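Local coordinates for uncharacterized protein ycf41 (Synechococcus elongatus PCC 6301, PDB 3KOJ) that probably binds single-stranded DNA through an OB-fold domain of the single-strand binding protein family, at residues P24-A29 and A62-L67; M39-P44 and V77-R82. The protein carries 1 engineered substitution. All coordinates share one frame; numbering follows the deposited sequence.

Contact 1: P24-A29 and A62-L67; sequences PQLRYA and AVAQEL. Engineered in segment 24-29: Ala29 (natural residue Thr).
The puckered Pro24 ring brings its CG up to the last peptide of segment 62-67, 3.7 Å from Leu67 O and 4.1 Å from Leu67 C. The flat ring nearby, that of Tyr28, takes no real part: its OH stays 4.8 Å from Gln65 NE2, and the side chain packs instead on Pro35. This is the helix of the OB fold, the one between the third and fourth strands of the barrel, lying against the far half of the long first strand. Strand and helix run in roughly opposite senses, with 142° between their directions and 8.9 Å between their axes, a gap bridged by side chains. Leu26 does most of this. With chi1 at -123°, well away from the usual staggered positions, its isobutyl group leans onto one turn of the helix: CD2 meets the Ala64 methyl, CB, while CD1 lies near the Ala64 carbonyl and the start of Gln65. No hydrogen bond joins the segments; the join is made by side-chain carbons set against backbone carbonyls, with one methyl contact to Ala64. Ala64 also touches Ala37 of strand 35-43, and Leu67 reaches Val106. Leu26 CD1 ends 4.1 Å from Ala64 O and 4.4 Å from Gln65 CA.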
loop_
_atom_site.group_PDB
_atom_site.type_symbol
_atom_site.label_atom_id
_atom_site.label_comp_id
_atom_site.label_asym_id
_atom_site.label_seq_id
_atom_site.Cartn_x
_atom_site.Cartn_y
_atom_site.Cartn_z
ATOM N N PRO B 24 -0.394 -22.082 11.449
ATOM C CA PRO B 24 0.920 -22.132 10.814
ATOM C C PRO B 24 1.648 -23.445 11.085
ATOM O O PRO B 24 1.605 -23.975 12.198
ATOM C CB PRO B 24 1.647 -20.925 11.421
ATOM C CG PRO B 24 0.937 -20.695 12.718
ATOM C CD PRO B 24 -0.496 -20.918 12.345
ATOM N N GLN B 25 2.289 -23.969 10.046
ATOM C CA GLN B 25 3.069 -25.199 10.126
ATOM C C GLN B 25 4.475 -24.800 9.708
ATOM O O GLN B 25 4.652 -24.115 8.696
ATOM C CB GLN B 25 2.523 -26.255 9.162
ATOM C CG GLN B 25 1.078 -26.651 9.416
ATOM C CD GLN B 25 0.861 -27.198 10.813
ATOM O OE1 GLN B 25 0.161 -26.595 11.631
ATOM N NE2 GLN B 25 1.463 -28.347 11.097
ATOM N N LEU B 26 5.472 -25.222 10.477
ATOM C CA LEU B 26 6.851 -24.866 10.175
ATOM C C LEU B 26 7.707 -26.022 9.676
ATOM O O LEU B 26 7.543 -27.166 10.095
ATOM C CB LEU B 26 7.507 -24.248 11.415
ATOM C CG LEU B 26 8.091 -22.842 11.250
ATOM C CD1 LEU B 26 8.526 -22.304 12.598
ATOM C CD2 LEU B 26 9.261 -22.879 10.283
ATOM N N ARG B 27 8.619 -25.707 8.763
ATOM C CA ARG B 27 9.542 -26.693 8.217
ATOM C C ARG B 27 10.812 -25.937 7.862
ATOM O O ARG B 27 10.829 -24.704 7.873
ATOM C CB ARG B 27 8.970 -27.345 6.952
ATOM C CG ARG B 27 8.926 -26.421 5.740
ATOM C CD ARG B 27 8.180 -27.035 4.562
ATOM N NE ARG B 27 7.950 -26.066 3.491
ATOM C CZ ARG B 27 8.876 -25.651 2.631
ATOM N NH1 ARG B 27 10.115 -26.121 2.701
ATOM N NH2 ARG B 27 8.563 -24.757 1.701
ATOM N N TYR B 28 11.881 -26.668 7.577
ATOM C CA TYR B 28 13.121 -26.028 7.168
ATOM C C TYR B 28 13.249 -26.237 5.666
ATOM O O TYR B 28 12.960 -27.322 5.160
ATOM C CB TYR B 28 14.329 -26.622 7.904
ATOM C CG TYR B 28 14.622 -25.923 9.210
ATOM C CD1 TYR B 28 14.068 -26.372 10.407
ATOM C CD2 TYR B 28 15.413 -24.775 9.242
ATOM C CE1 TYR B 28 14.292 -25.692 11.605
ATOM C CE2 TYR B 28 15.642 -24.087 10.430
ATOM C CZ TYR B 28 15.078 -24.549 11.606
ATOM O OH TYR B 28 15.293 -23.863 12.780
ATOM N N ALA B 29 13.658 -25.192 4.955
ATOM C CA ALA B 29 13.810 -25.265 3.505
ATOM C C ALA B 29 14.907 -26.249 3.098
ATOM O O ALA B 29 15.491 -26.924 3.947
ATOM C CB ALA B 29 14.113 -23.880 2.946
ATOM N N ALA B 62 13.145 -15.202 9.818
ATOM C CA ALA B 62 12.654 -14.649 11.072
ATOM C C ALA B 62 11.140 -14.487 11.111
ATOM O O ALA B 62 10.510 -14.741 12.140
ATOM C CB ALA B 62 13.324 -13.308 11.344
ATOM N N VAL B 63 10.547 -14.067 9.998
ATOM C CA VAL B 63 9.102 -13.875 9.983
ATOM C C VAL B 63 8.369 -15.211 10.105
ATOM O O VAL B 63 7.243 -15.259 10.602
ATOM C CB VAL B 63 8.642 -13.111 8.714
ATOM C CG1 VAL B 63 8.594 -14.037 7.519
ATOM C CG2 VAL B 63 7.287 -12.461 8.970
ATOM N N ALA B 64 9.010 -16.294 9.671
ATOM C CA ALA B 64 8.405 -17.621 9.772
ATOM C C ALA B 64 8.253 -17.993 11.249
ATOM O O ALA B 64 7.215 -18.504 11.674
ATOM C CB ALA B 64 9.274 -18.656 9.062
ATOM N N GLN B 65 9.293 -17.727 12.033
ATOM C CA GLN B 65 9.261 -18.044 13.459
ATOM C C GLN B 65 8.218 -17.192 14.186
ATOM O O GLN B 65 7.570 -17.655 15.127
ATOM C CB GLN B 65 10.650 -17.826 14.065
ATOM C CG GLN B 65 11.744 -18.601 13.335
ATOM C CD GLN B 65 13.131 -18.346 13.893
ATOM O OE1 GLN B 65 13.478 -17.213 14.227
ATOM N NE2 GLN B 65 13.939 -19.397 13.976
ATOM N N GLU B 66 8.053 -15.955 13.734
ATOM C CA GLU B 66 7.087 -15.034 14.324
ATOM C C GLU B 66 5.651 -15.502 14.053
ATOM O O GLU B 66 4.789 -15.429 14.932
ATOM C CB GLU B 66 7.308 -13.630 13.754
ATOM C CG GLU B 66 6.353 -12.575 14.272
ATOM C CD GLU B 66 6.686 -11.193 13.747
ATOM O OE1 GLU B 66 7.656 -11.070 12.968
ATOM O OE2 GLU B 66 5.979 -10.230 14.111
ATOM N N LEU B 67 5.400 -15.987 12.841
ATOM C CA LEU B 67 4.071 -16.475 12.479
ATOM C C LEU B 67 3.677 -17.666 13.348
ATOM O O LEU B 67 2.606 -17.681 13.955
ATOM C CB LEU B 67 4.034 -16.887 11.000
ATOM C CG LEU B 67 4.140 -15.766 9.961
ATOM C CD1 LEU B 67 4.166 -16.363 8.554
ATOM C CD2 LEU B 67 2.959 -14.812 10.122
#

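Contact 2: M39-P44 and V77-R82; sequences MVVQFP and VVLEGR
Leu79 reaches into the interior of the OB barrel and divides its two methyls between Met39 and Val41, which come from a strand that is not its neighbour in the sheet. Start at CB, which points toward segment 39-44 but remains too far to touch it. CG, set anti to the carbonyl carbon (chi1 -57°), carries the branch further in. There the two methyls part: CD1 meets Val41 CG1 at 4.0 Å, and CD2 meets the terminal methyl of Met39. Both approaches are end-on, methyl to methyl, across the barrel core.

Met39, a selenomethionine in the crystal, gets there because its chain is extended beyond CG; its selenium stays behind, and CE alone makes the touch. The same CE lies 3.7 Å from Val41 CG1, so the two partners of Leu79 are also in contact with one another. Val57 of strand 53-60, the neighbour of strand 35-43, packs on both Val41 and Leu79 and helps close the cluster, while Val106 covers Leu79 from strand 105-107. No polar atom bridges the segments; the link at the Met39 end is CE to Leu79 CD2, 4.0 Å.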
loop_
_atom_site.group_PDB
_atom_site.type_symbol
_atom_site.label_atom_id
_atom_site.label_comp_id
_atom_site.label_asym_id
_atom_site.label_seq_id
_atom_site.Cartn_x
_atom_site.Cartn_y
_atom_site.Cartn_z
HETATM N N MSE B 39 0.526 -20.877 6.402
HETATM C CA MSE B 39 -0.780 -20.920 7.039
HETATM C C MSE B 39 -1.792 -20.442 6.022
HETATM O O MSE B 39 -1.437 -20.132 4.889
HETATM C CB MSE B 39 -0.795 -20.014 8.283
HETATM C CG MSE B 39 -0.557 -18.536 8.011
HETATM SE SE MSE B 39 -0.535 -17.473 9.658
HETATM C CE MSE B 39 -0.834 -15.720 8.876
ATOM N N VAL B 40 -3.056 -20.397 6.416
ATOM C CA VAL B 40 -4.096 -19.929 5.515
ATOM C C VAL B 40 -4.905 -18.868 6.237
ATOM O O VAL B 40 -5.180 -18.996 7.427
ATOM C CB VAL B 40 -5.040 -21.076 5.086
ATOM C CG1 VAL B 40 -6.141 -20.535 4.176
ATOM C CG2 VAL B 40 -4.243 -22.163 4.362
ATOM N N VAL B 41 -5.271 -17.811 5.520
ATOM C CA VAL B 41 -6.071 -16.754 6.116
ATOM C C VAL B 41 -7.316 -16.531 5.275
ATOM O O VAL B 41 -7.379 -16.940 4.114
ATOM C CB VAL B 41 -5.294 -15.419 6.221
ATOM C CG1 VAL B 41 -4.033 -15.619 7.047
ATOM C CG2 VAL B 41 -4.963 -14.878 4.820
ATOM N N GLN B 42 -8.311 -15.894 5.879
ATOM C CA GLN B 42 -9.551 -15.591 5.186
ATOM C C GLN B 42 -9.860 -14.107 5.335
ATOM O O GLN B 42 -9.674 -13.525 6.406
ATOM C CB GLN B 42 -10.705 -16.417 5.764
ATOM C CG GLN B 42 -12.050 -16.131 5.106
ATOM C CD GLN B 42 -13.172 -16.983 5.675
ATOM O OE1 GLN B 42 -13.223 -18.196 5.456
ATOM N NE2 GLN B 42 -14.073 -16.348 6.417
ATOM N N PHE B 43 -10.306 -13.490 4.250
ATOM C CA PHE B 43 -10.656 -12.078 4.290
ATOM C C PHE B 43 -11.923 -11.853 3.481
ATOM O O PHE B 43 -12.239 -12.630 2.574
ATOM C CB PHE B 43 -9.492 -11.200 3.801
ATOM C CG PHE B 43 -8.900 -11.615 2.484
ATOM C CD1 PHE B 43 -9.254 -10.961 1.311
ATOM C CD2 PHE B 43 -7.942 -12.622 2.425
ATOM C CE1 PHE B 43 -8.655 -11.292 0.100
ATOM C CE2 PHE B 43 -7.336 -12.963 1.219
ATOM C CZ PHE B 43 -7.693 -12.299 0.054
ATOM N N PRO B 44 -12.672 -10.792 3.807
ATOM C CA PRO B 44 -13.929 -10.449 3.139
ATOM C C PRO B 44 -13.872 -10.277 1.634
ATOM O O PRO B 44 -12.886 -9.771 1.087
ATOM C CB PRO B 44 -14.350 -9.152 3.834
ATOM C CG PRO B 44 -13.680 -9.230 5.174
ATOM C CD PRO B 44 -12.325 -9.762 4.802
ATOM N N VAL B 77 -5.165 -10.481 11.847
ATOM C CA VAL B 77 -3.860 -9.867 11.651
ATOM C C VAL B 77 -3.818 -8.986 10.412
ATOM O O VAL B 77 -4.773 -8.939 9.631
ATOM C CB VAL B 77 -2.772 -10.958 11.476
ATOM C CG1 VAL B 77 -2.711 -11.838 12.715
ATOM C CG2 VAL B 77 -3.087 -11.826 10.240
ATOM N N VAL B 78 -2.720 -8.254 10.268
ATOM C CA VAL B 78 -2.492 -7.454 9.070
ATOM C C VAL B 78 -1.194 -8.024 8.524
ATOM O O VAL B 78 -0.202 -8.134 9.248
ATOM C CB VAL B 78 -2.263 -5.957 9.342
ATOM C CG1 VAL B 78 -1.884 -5.265 8.023
ATOM C CG2 VAL B 78 -3.524 -5.324 9.902
ATOM N N LEU B 79 -1.203 -8.395 7.252
ATOM C CA LEU B 79 -0.016 -8.962 6.631
ATOM C C LEU B 79 0.479 -8.053 5.517
ATOM O O LEU B 79 -0.322 -7.460 4.798
ATOM C CB LEU B 79 -0.352 -10.339 6.034
ATOM C CG LEU B 79 -0.926 -11.371 7.005
ATOM C CD1 LEU B 79 -1.629 -12.478 6.223
ATOM C CD2 LEU B 79 0.188 -11.933 7.880
ATOM N N GLU B 80 1.799 -7.931 5.398
ATOM C CA GLU B 80 2.409 -7.146 4.326
ATOM C C GLU B 80 3.304 -8.124 3.581
ATOM O O GLU B 80 4.122 -8.805 4.199
ATOM C CB GLU B 80 3.286 -6.014 4.865
ATOM C CG GLU B 80 3.992 -5.244 3.738
ATOM C CD GLU B 80 5.082 -4.307 4.241
ATOM O OE1 GLU B 80 5.430 -4.385 5.437
ATOM O OE2 GLU B 80 5.599 -3.503 3.437
ATOM N N GLY B 81 3.160 -8.195 2.262
ATOM C CA GLY B 81 3.985 -9.112 1.503
ATOM C C GLY B 81 3.880 -8.912 0.006
ATOM O O GLY B 81 3.380 -7.885 -0.463
ATOM N N ARG B 82 4.363 -9.896 -0.743
ATOM C CA ARG B 82 4.331 -9.839 -2.197
ATOM C C ARG B 82 3.456 -10.970 -2.717
ATOM O O ARG B 82 3.535 -12.103 -2.233
ATOM C CB ARG B 82 5.753 -9.966 -2.769
ATOM C CG ARG B 82 6.682 -8.806 -2.386
ATOM C CD ARG B 82 8.089 -8.985 -2.956
ATOM N NE ARG B 82 8.125 -8.917 -4.417
ATOM C CZ ARG B 82 8.260 -7.797 -5.125
ATOM N NH1 ARG B 82 8.379 -6.625 -4.510
ATOM N NH2 ARG B 82 8.275 -7.847 -6.452
#

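Overall arrangement
The two contacts draw on the same barrel at different depths. Contact 2 is core: its three touching residues are all buried, and only alkyl groups and a selenomethionine methyl meet between non-adjacent strands. Contact 1 sits farther out, about 10 Å from the chain centre against 5 Å, with buried Ala64 and Leu67 beside the exposed Leu26 and Gln65, and there side-chain carbons also rest on helix carbonyls. The first and second strands are antiparallel neighbours, so Pro24 CA packs 3.7 Å from Met39 CB. Met39 is the join: its CE also lies 4.1 Å from Leu67 CD2, running the helix packing into the barrel interior. Other subunits touch residues of 39-44 and 77-82, whereas none in the assembly touches 24-29 or 62-67.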